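Long-range contact in 6-phosphogluconate dehydrogenase (Pseudomonas syringae, PDB 5U5G), which probably reduces the ketone of (2-oxopropyl)phosphonic acid with NADPH during fosfomycin biosynthesis, and binds NADP and that ketone together: residues 179-191 with 208-222. Numbering follows the deposited sequence.
Sequences AESINLAGAIEVI and FTSCRGRSAYMDVAL. With 7VD ((2-oxopropyl)phosphonic acid), chain F; 7VD ((2-oxopropyl)phosphonic acid), chain I.
One wall of the (2-oxopropyl)phosphonic acid pocket is built where E180 of the long helix 168-196 meets Y217 in the first turn of helix 216-226. E180 lays CB over one face of the Y217 ring, 4.0 Å from its centroid, while V220 CG2 covers the opposite face. With CG anti to the carbonyl carbon (chi1 -62°) and an extended chain, the carboxylate passes beyond the ring's rim on the same side as CB, its CD 3.4 Å from Y217 CE1, with its plane turned 38° from the ring's. Y217 OH donates to phosphonate O4 at 2.5 Å, with O4 near the ring plane, and is also hydrogen-bonded to R239, which forms a salt bridge with E180 OE1. K173, N177, S124 and G125 also hydrogen-bond the ligand, as does R212 of the second subunit. S215 is the N-cap of helix 216-226, its OG accepting from M218 N (2.8 Å). Farther along the helices, the A221 side chain is a knob among L184, A187, I188 and I191, and A187 CB meets M218 CE at 3.6 Å. I191 is a second knob, among F208, M218, A221 and L222, its CD1 3.8 Å from both A221 CB and L222 CD2. V190 CG1 touches F208 CE2 at 3.6 Å. The axes of 179-191 and 216-222 approach to 8.2 Å and cross at -45°, a knobs-into-holes packing within the all-helical C-terminal domain of the 3-hydroxyisobutyrate dehydrogenase family.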
ATOM      1  N   ALA A 179       6.551   3.797  -6.223  1.00 17.95           N
ATOM      2  CA  ALA A 179       5.677   3.673  -5.052  1.00 17.82           C
ATOM      3  C   ALA A 179       5.802   2.296  -4.408  1.00 20.46           C
ATOM      4  O   ALA A 179       5.760   2.173  -3.176  1.00 18.68           O
ATOM      5  CB  ALA A 179       4.223   3.951  -5.443  1.00 18.51           C
ATOM      6  N   GLU A 180       5.946   1.247  -5.228  1.00 22.38           N
ATOM      7  CA  GLU A 180       6.267  -0.080  -4.707  1.00 20.50           C
ATOM      8  C   GLU A 180       7.490  -0.021  -3.811  1.00 18.42           C
ATOM      9  O   GLU A 180       7.493  -0.553  -2.694  1.00 20.41           O
ATOM     10  CB  GLU A 180       6.551  -1.050  -5.860  1.00 19.50           C
ATOM     11  CG  GLU A 180       5.395  -1.286  -6.801  1.00 17.90           C
ATOM     12  CD  GLU A 180       5.718  -2.324  -7.864  1.00 20.70           C
ATOM     13  OE1 GLU A 180       6.916  -2.598  -8.073  1.00 17.15           O
ATOM     14  OE2 GLU A 180       4.767  -2.855  -8.492  1.00 19.64           O
ATOM     15  N   SER A 181       8.551   0.608  -4.318  1.00 18.13           N
ATOM     16  CA  SER A 181       9.834   0.624  -3.630  1.00 18.87           C
ATOM     17  C   SER A 181       9.720   1.332  -2.289  1.00 18.96           C
ATOM     18  O   SER A 181      10.277   0.872  -1.284  1.00 17.34           O
ATOM     19  CB  SER A 181      10.885   1.297  -4.515  1.00 19.13           C
ATOM     20  OG  SER A 181      10.868   0.749  -5.828  1.00 22.68           O
ATOM     21  N   ILE A 182       8.993   2.448  -2.256  1.00 15.47           N
ATOM     22  CA  ILE A 182       8.787   3.166  -1.002  1.00 19.52           C
ATOM     23  C   ILE A 182       7.956   2.328  -0.037  1.00 18.24           C
ATOM     24  O   ILE A 182       8.270   2.234   1.155  1.00 19.45           O
ATOM     25  CB  ILE A 182       8.121   4.527  -1.266  1.00 17.76           C
ATOM     26  CG1 ILE A 182       9.063   5.419  -2.087  1.00 16.81           C
ATOM     27  CG2 ILE A 182       7.770   5.174   0.067  1.00 15.61           C
ATOM     28  CD1 ILE A 182       8.354   6.598  -2.815  1.00 19.10           C
ATOM     29  N   ASN A 183       6.863   1.730  -0.537  1.00 18.61           N
ATOM     30  CA  ASN A 183       6.012   0.904   0.313  1.00 18.25           C
ATOM     31  C   ASN A 183       6.779  -0.283   0.872  1.00 19.13           C
ATOM     32  O   ASN A 183       6.613  -0.647   2.046  1.00 20.79           O
ATOM     33  CB  ASN A 183       4.795   0.390  -0.469  1.00 15.78           C
ATOM     34  CG  ASN A 183       3.865   1.511  -0.920  1.00 20.64           C
ATOM     35  OD1 ASN A 183       4.015   2.655  -0.508  1.00 19.67           O
ATOM     36  ND2 ASN A 183       2.894   1.175  -1.756  1.00 17.78           N
ATOM     37  N   LEU A 184       7.577  -0.935   0.020  1.00 19.89           N
ATOM     38  CA  LEU A 184       8.325  -2.114   0.433  1.00 17.99           C
ATOM     39  C   LEU A 184       9.345  -1.764   1.501  1.00 18.03           C
ATOM     40  O   LEU A 184       9.445  -2.452   2.521  1.00 19.34           O
ATOM     41  CB  LEU A 184       9.011  -2.752  -0.778  1.00 19.24           C
ATOM     42  CG  LEU A 184       9.864  -4.005  -0.488  1.00 20.78           C
ATOM     43  CD1 LEU A 184       9.044  -5.088   0.210  1.00 18.88           C
ATOM     44  CD2 LEU A 184      10.466  -4.555  -1.773  1.00 18.29           C
ATOM     45  N   ALA A 185      10.123  -0.698   1.282  1.00 19.22           N
ATOM     46  CA  ALA A 185      11.127  -0.323   2.274  1.00 19.11           C
ATOM     47  C   ALA A 185      10.475   0.093   3.586  1.00 19.75           C
ATOM     48  O   ALA A 185      10.980  -0.230   4.666  1.00 20.83           O
ATOM     49  CB  ALA A 185      12.013   0.798   1.739  1.00 20.74           C
ATOM     50  N   GLY A 186       9.353   0.813   3.516  1.00 19.25           N
ATOM     51  CA  GLY A 186       8.639   1.155   4.737  1.00 18.34           C
ATOM     52  C   GLY A 186       8.099  -0.074   5.446  1.00 23.09           C
ATOM     53  O   GLY A 186       8.208  -0.201   6.671  1.00 21.33           O
ATOM     54  N   ALA A 187       7.508  -1.002   4.679  1.00 18.84           N
ATOM     55  CA  ALA A 187       6.916  -2.183   5.298  1.00 17.89           C
ATOM     56  C   ALA A 187       7.981  -3.025   5.986  1.00 19.18           C
ATOM     57  O   ALA A 187       7.767  -3.516   7.100  1.00 19.29           O
ATOM     58  CB  ALA A 187       6.147  -3.006   4.258  1.00 15.30           C
ATOM     59  N   ILE A 188       9.160  -3.160   5.365  1.00 19.63           N
ATOM     60  CA  ILE A 188      10.258  -3.904   5.989  1.00 20.23           C
ATOM     61  C   ILE A 188      10.743  -3.203   7.258  1.00 21.83           C
ATOM     62  O   ILE A 188      11.083  -3.854   8.257  1.00 21.31           O
ATOM     63  CB  ILE A 188      11.401  -4.124   4.974  1.00 19.58           C
ATOM     64  CG1 ILE A 188      10.938  -5.065   3.865  1.00 18.92           C
ATOM     65  CG2 ILE A 188      12.638  -4.719   5.658  1.00 21.52           C
ATOM     66  CD1 ILE A 188      11.983  -5.305   2.782  1.00 22.83           C
ATOM     67  N   GLU A 189      10.771  -1.871   7.255  1.00 22.09           N
ATOM     68  CA  GLU A 189      11.156  -1.169   8.475  1.00 21.96           C
ATOM     69  C   GLU A 189      10.129  -1.379   9.579  1.00 21.11           C
ATOM     70  O   GLU A 189      10.488  -1.580  10.741  1.00 20.70           O
ATOM     71  CB  GLU A 189      11.345   0.318   8.191  1.00 21.05           C
ATOM     72  CG  GLU A 189      12.630   0.611   7.447  1.00 24.00           C
ATOM     73  CD  GLU A 189      12.897   2.095   7.320  1.00 20.93           C
ATOM     74  OE1 GLU A 189      12.352   2.868   8.139  1.00 23.49           O
ATOM     75  OE2 GLU A 189      13.655   2.489   6.415  1.00 20.81           O
ATOM     76  N   VAL A 190       8.845  -1.355   9.229  1.00 19.59           N
ATOM     77  CA  VAL A 190       7.808  -1.478  10.243  1.00 20.28           C
ATOM     78  C   VAL A 190       7.762  -2.898  10.802  1.00 22.16           C
ATOM     79  O   VAL A 190       7.672  -3.096  12.020  1.00 22.03           O
ATOM     80  CB  VAL A 190       6.468  -1.023   9.641  1.00 19.86           C
ATOM     81  CG1 VAL A 190       5.297  -1.584  10.404  1.00 21.79           C
ATOM     82  CG2 VAL A 190       6.430   0.512   9.634  1.00 18.95           C
ATOM     83  N   ILE A 191       7.858  -3.904   9.931  1.00 19.68           N
ATOM     84  CA  ILE A 191       7.915  -5.290  10.394  1.00 21.73           C
ATOM     85  C   ILE A 191       9.132  -5.500  11.283  1.00 22.45           C
ATOM     86  O   ILE A 191       9.044  -6.142  12.337  1.00 21.94           O
ATOM     87  CB  ILE A 191       7.920  -6.262   9.198  1.00 19.22           C
ATOM     88  CG1 ILE A 191       6.597  -6.173   8.433  1.00 17.83           C
ATOM     89  CG2 ILE A 191       8.176  -7.684   9.683  1.00 21.28           C
ATOM     90  CD1 ILE A 191       6.639  -6.820   7.075  1.00 20.66           C
ATOM     91  N   PHE A 208      -1.533  -5.615   9.627  1.00 20.64           N
ATOM     92  CA  PHE A 208      -1.033  -4.908   8.457  1.00 19.54           C
ATOM     93  C   PHE A 208      -1.716  -5.354   7.166  1.00 20.52           C
ATOM     94  O   PHE A 208      -1.447  -4.771   6.110  1.00 21.89           O
ATOM     95  CB  PHE A 208       0.492  -5.070   8.325  1.00 17.89           C
ATOM     96  CG  PHE A 208       1.280  -4.604   9.530  1.00 20.57           C
ATOM     97  CD1 PHE A 208       0.699  -3.798  10.511  1.00 21.61           C
ATOM     98  CD2 PHE A 208       2.619  -4.981   9.679  1.00 19.40           C
ATOM     99  CE1 PHE A 208       1.430  -3.380  11.620  1.00 18.75           C
ATOM    100  CE2 PHE A 208       3.361  -4.569  10.780  1.00 22.54           C
ATOM    101  CZ  PHE A 208       2.769  -3.761  11.755  1.00 21.80           C
ATOM    102  N   THR A 209      -2.579  -6.371   7.212  1.00 23.10           N
ATOM    103  CA  THR A 209      -3.428  -6.685   6.073  1.00 22.84           C
ATOM    104  C   THR A 209      -4.854  -6.186   6.248  1.00 24.66           C
ATOM    105  O   THR A 209      -5.567  -6.050   5.251  1.00 24.62           O
ATOM    106  CB  THR A 209      -3.471  -8.202   5.801  1.00 23.57           C
ATOM    107  OG1 THR A 209      -4.032  -8.885   6.932  1.00 27.28           O
ATOM    108  CG2 THR A 209      -2.086  -8.742   5.501  1.00 22.54           C
ATOM    109  N   SER A 210      -5.290  -5.903   7.473  1.00 24.52           N
ATOM    110  CA  SER A 210      -6.662  -5.447   7.682  1.00 23.80           C
ATOM    111  C   SER A 210      -6.779  -3.946   7.886  1.00 20.98           C
ATOM    112  O   SER A 210      -7.801  -3.366   7.517  1.00 24.72           O
ATOM    113  CB  SER A 210      -7.288  -6.160   8.889  1.00 23.91           C
ATOM    114  OG  SER A 210      -6.539  -5.876  10.049  1.00 25.19           O
ATOM    115  N   CYS A 211      -5.769  -3.308   8.472  1.00 22.76           N
ATOM    116  CA  CYS A 211      -5.788  -1.880   8.740  1.00 20.45           C
ATOM    117  C   CYS A 211      -5.151  -1.118   7.581  1.00 24.53           C
ATOM    118  O   CYS A 211      -4.601  -1.703   6.646  1.00 23.17           O
ATOM    119  CB  CYS A 211      -5.086  -1.587  10.061  1.00 19.60           C
ATOM    120  SG  CYS A 211      -5.969  -2.345  11.480  1.00 20.88           S
ATOM    121  N   ARG A 212      -5.230   0.204   7.643  1.00 21.19           N
ATOM    122  CA  ARG A 212      -4.938   0.989   6.448  1.00 22.05           C
ATOM    123  C   ARG A 212      -3.455   1.182   6.177  1.00 19.27           C
ATOM    124  O   ARG A 212      -3.109   1.862   5.205  1.00 20.59           O
ATOM    125  CB  ARG A 212      -5.628   2.338   6.536  1.00 19.38           C
ATOM    126  CG  ARG A 212      -7.119   2.220   6.415  1.00 23.96           C
ATOM    127  CD  ARG A 212      -7.714   3.578   6.702  1.00 29.82           C
ATOM    128  NE  ARG A 212      -8.318   4.144   5.530  1.00 28.20           N
ATOM    129  CZ  ARG A 212      -8.626   5.427   5.371  1.00 25.97           C
ATOM    130  NH1 ARG A 212      -8.380   6.332   6.318  1.00 26.35           N
ATOM    131  NH2 ARG A 212      -9.182   5.789   4.231  1.00 23.37           N
ATOM    132  N   GLY A 213      -2.579   0.607   6.982  1.00 18.49           N
ATOM    133  CA  GLY A 213      -1.211   0.464   6.527  1.00 20.39           C
ATOM    134  C   GLY A 213      -1.024  -0.549   5.416  1.00 19.35           C
ATOM    135  O   GLY A 213       0.105  -0.728   4.943  1.00 20.03           O
ATOM    136  N   ARG A 214      -2.095  -1.215   4.988  1.00 18.45           N
ATOM    137  CA  ARG A 214      -1.975  -2.294   4.018  1.00 20.38           C
ATOM    138  C   ARG A 214      -1.552  -1.755   2.650  1.00 20.82           C
ATOM    139  O   ARG A 214      -1.882  -0.630   2.263  1.00 16.67           O
ATOM    140  CB  ARG A 214      -3.295  -3.064   3.900  1.00 20.39           C
ATOM    141  CG  ARG A 214      -4.427  -2.262   3.252  1.00 23.39           C
ATOM    142  CD  ARG A 214      -5.801  -2.875   3.509  1.00 24.76           C
ATOM    143  NE  ARG A 214      -6.848  -2.016   2.959  1.00 33.58           N
ATOM    144  CZ  ARG A 214      -7.714  -1.305   3.682  1.00 37.31           C
ATOM    145  NH1 ARG A 214      -7.707  -1.360   5.013  1.00 33.98           N
ATOM    146  NH2 ARG A 214      -8.614  -0.546   3.067  1.00 41.87           N
ATOM    147  N   SER A 215      -0.803  -2.583   1.922  1.00 19.16           N
ATOM    148  CA  SER A 215      -0.370  -2.287   0.560  1.00 20.65           C
ATOM    149  C   SER A 215      -0.025  -3.608  -0.104  1.00 22.87           C
ATOM    150  O   SER A 215       0.279  -4.597   0.572  1.00 19.58           O
ATOM    151  CB  SER A 215       0.841  -1.338   0.515  1.00 18.69           C
ATOM    152  OG  SER A 215       2.039  -1.956   0.976  1.00 20.05           O
ATOM    153  N   ALA A 216      -0.089  -3.614  -1.437  1.00 20.63           N
ATOM    154  CA  ALA A 216       0.371  -4.775  -2.191  1.00 21.78           C
ATOM    155  C   ALA A 216       1.778  -5.200  -1.769  1.00 22.06           C
ATOM    156  O   ALA A 216       2.056  -6.400  -1.618  1.00 20.94           O
ATOM    157  CB  ALA A 216       0.318  -4.473  -3.694  1.00 21.51           C
ATOM    158  N   TYR A 217       2.675  -4.236  -1.530  1.00 18.01           N
ATOM    159  CA  TYR A 217       4.039  -4.618  -1.179  1.00 18.25           C
ATOM    160  C   TYR A 217       4.253  -4.864   0.306  1.00 20.10           C
ATOM    161  O   TYR A 217       5.248  -5.509   0.665  1.00 19.48           O
ATOM    162  CB  TYR A 217       5.049  -3.588  -1.709  1.00 18.62           C
ATOM    163  CG  TYR A 217       5.629  -4.122  -2.996  1.00 22.76           C
ATOM    164  CD1 TYR A 217       4.898  -4.053  -4.186  1.00 18.49           C
ATOM    165  CD2 TYR A 217       6.852  -4.800  -3.009  1.00 19.89           C
ATOM    166  CE1 TYR A 217       5.401  -4.595  -5.375  1.00 19.68           C
ATOM    167  CE2 TYR A 217       7.367  -5.338  -4.195  1.00 20.37           C
ATOM    168  CZ  TYR A 217       6.631  -5.235  -5.375  1.00 23.53           C
ATOM    169  OH  TYR A 217       7.129  -5.770  -6.555  1.00 20.60           O
ATOM    170  N   MET A 218       3.358  -4.380   1.175  1.00 19.79           N
ATOM    171  CA  MET A 218       3.316  -4.908   2.537  1.00 16.97           C
ATOM    172  C   MET A 218       3.021  -6.406   2.526  1.00 18.10           C
ATOM    173  O   MET A 218       3.652  -7.177   3.262  1.00 18.34           O
ATOM    174  CB  MET A 218       2.267  -4.157   3.366  1.00 17.11           C
ATOM    175  CG  MET A 218       1.964  -4.793   4.738  1.00 15.40           C
ATOM    176  SD  MET A 218       3.307  -4.837   5.958  1.00 18.84           S
ATOM    177  CE  MET A 218       3.304  -3.121   6.522  1.00 15.62           C
ATOM    178  N   ASP A 219       2.072  -6.837   1.683  1.00 20.13           N
ATOM    179  CA  ASP A 219       1.830  -8.268   1.492  1.00 22.05           C
ATOM    180  C   ASP A 219       3.105  -8.991   1.075  1.00 23.47           C
ATOM    181  O   ASP A 219       3.434 -10.054   1.614  1.00 22.46           O
ATOM    182  CB  ASP A 219       0.732  -8.493   0.449  1.00 17.86           C
ATOM    183  CG  ASP A 219      -0.640  -8.034   0.930  1.00 27.61           C
ATOM    184  OD1 ASP A 219      -0.812  -7.780   2.147  1.00 26.48           O
ATOM    185  OD2 ASP A 219      -1.548  -7.921   0.081  1.00 29.26           O
ATOM    186  N   VAL A 220       3.844  -8.420   0.115  1.00 19.90           N
ATOM    187  CA  VAL A 220       5.098  -9.032  -0.317  1.00 23.09           C
ATOM    188  C   VAL A 220       6.048  -9.179   0.866  1.00 21.76           C
ATOM    189  O   VAL A 220       6.633 -10.243   1.086  1.00 22.09           O
ATOM    190  CB  VAL A 220       5.737  -8.211  -1.452  1.00 23.67           C
ATOM    191  CG1 VAL A 220       7.137  -8.739  -1.752  1.00 21.13           C
ATOM    192  CG2 VAL A 220       4.864  -8.269  -2.697  1.00 19.60           C
ATOM    193  N   ALA A 221       6.211  -8.106   1.646  1.00 19.28           N
ATOM    194  CA  ALA A 221       7.166  -8.117   2.745  1.00 21.29           C
ATOM    195  C   ALA A 221       6.747  -9.103   3.830  1.00 23.60           C
ATOM    196  O   ALA A 221       7.591  -9.810   4.397  1.00 20.19           O
ATOM    197  CB  ALA A 221       7.308  -6.710   3.318  1.00 18.76           C
ATOM    198  N   LEU A 222       5.443  -9.164   4.122  1.00 21.74           N
ATOM    199  CA  LEU A 222       4.926 -10.128   5.094  1.00 24.39           C
ATOM    200  C   LEU A 222       5.075 -11.558   4.595  1.00 23.90           C
ATOM    201  O   LEU A 222       5.458 -12.449   5.359  1.00 20.97           O
ATOM    202  CB  LEU A 222       3.458  -9.851   5.387  1.00 20.97           C
ATOM    203  CG  LEU A 222       3.126  -8.591   6.174  1.00 22.61           C
ATOM    204  CD1 LEU A 222       1.639  -8.323   5.992  1.00 21.49           C
ATOM    205  CD2 LEU A 222       3.474  -8.807   7.621  1.00 17.13           C
TER
HETATM  206  P1  7VD F 302       5.537  -5.897  -9.827  1.00 22.86           P
HETATM  207  C1  7VD F 302       7.320  -6.221  -9.926  1.00 25.91           C
HETATM  208  O2  7VD F 302       5.122  -4.537 -10.337  1.00 21.90           O
HETATM  209  O3  7VD F 302       4.732  -6.972 -10.518  1.00 20.55           O
HETATM  210  O4  7VD F 302       5.343  -5.982  -8.333  1.00 26.38           O
HETATM  211  C6  7VD F 302       8.141  -5.233 -10.716  1.00 28.38           C
HETATM  212  O7  7VD F 302       7.696  -4.699 -11.732  1.00 26.91           O
HETATM  213  C8  7VD F 302       9.518  -4.951 -10.178  1.00 29.09           C
HETATM  214  P1  7VD I 302      -6.698   5.272   9.683  1.00 21.17           P
HETATM  215  C1  7VD I 302      -6.483   6.927  10.419  1.00 27.95           C
HETATM  216  O2  7VD I 302      -5.790   4.230  10.318  1.00 21.81           O
HETATM  217  O3  7VD I 302      -6.345   5.547   8.249  1.00 23.66           O
HETATM  218  O4  7VD I 302      -8.133   4.820   9.757  1.00 24.03           O
HETATM  219  C6  7VD I 302      -5.548   7.138  11.593  1.00 25.10           C
HETATM  220  O7  7VD I 302      -5.409   6.319  12.504  1.00 23.23           O
HETATM  221  C8  7VD I 302      -4.811   8.452  11.591  1.00 26.83           C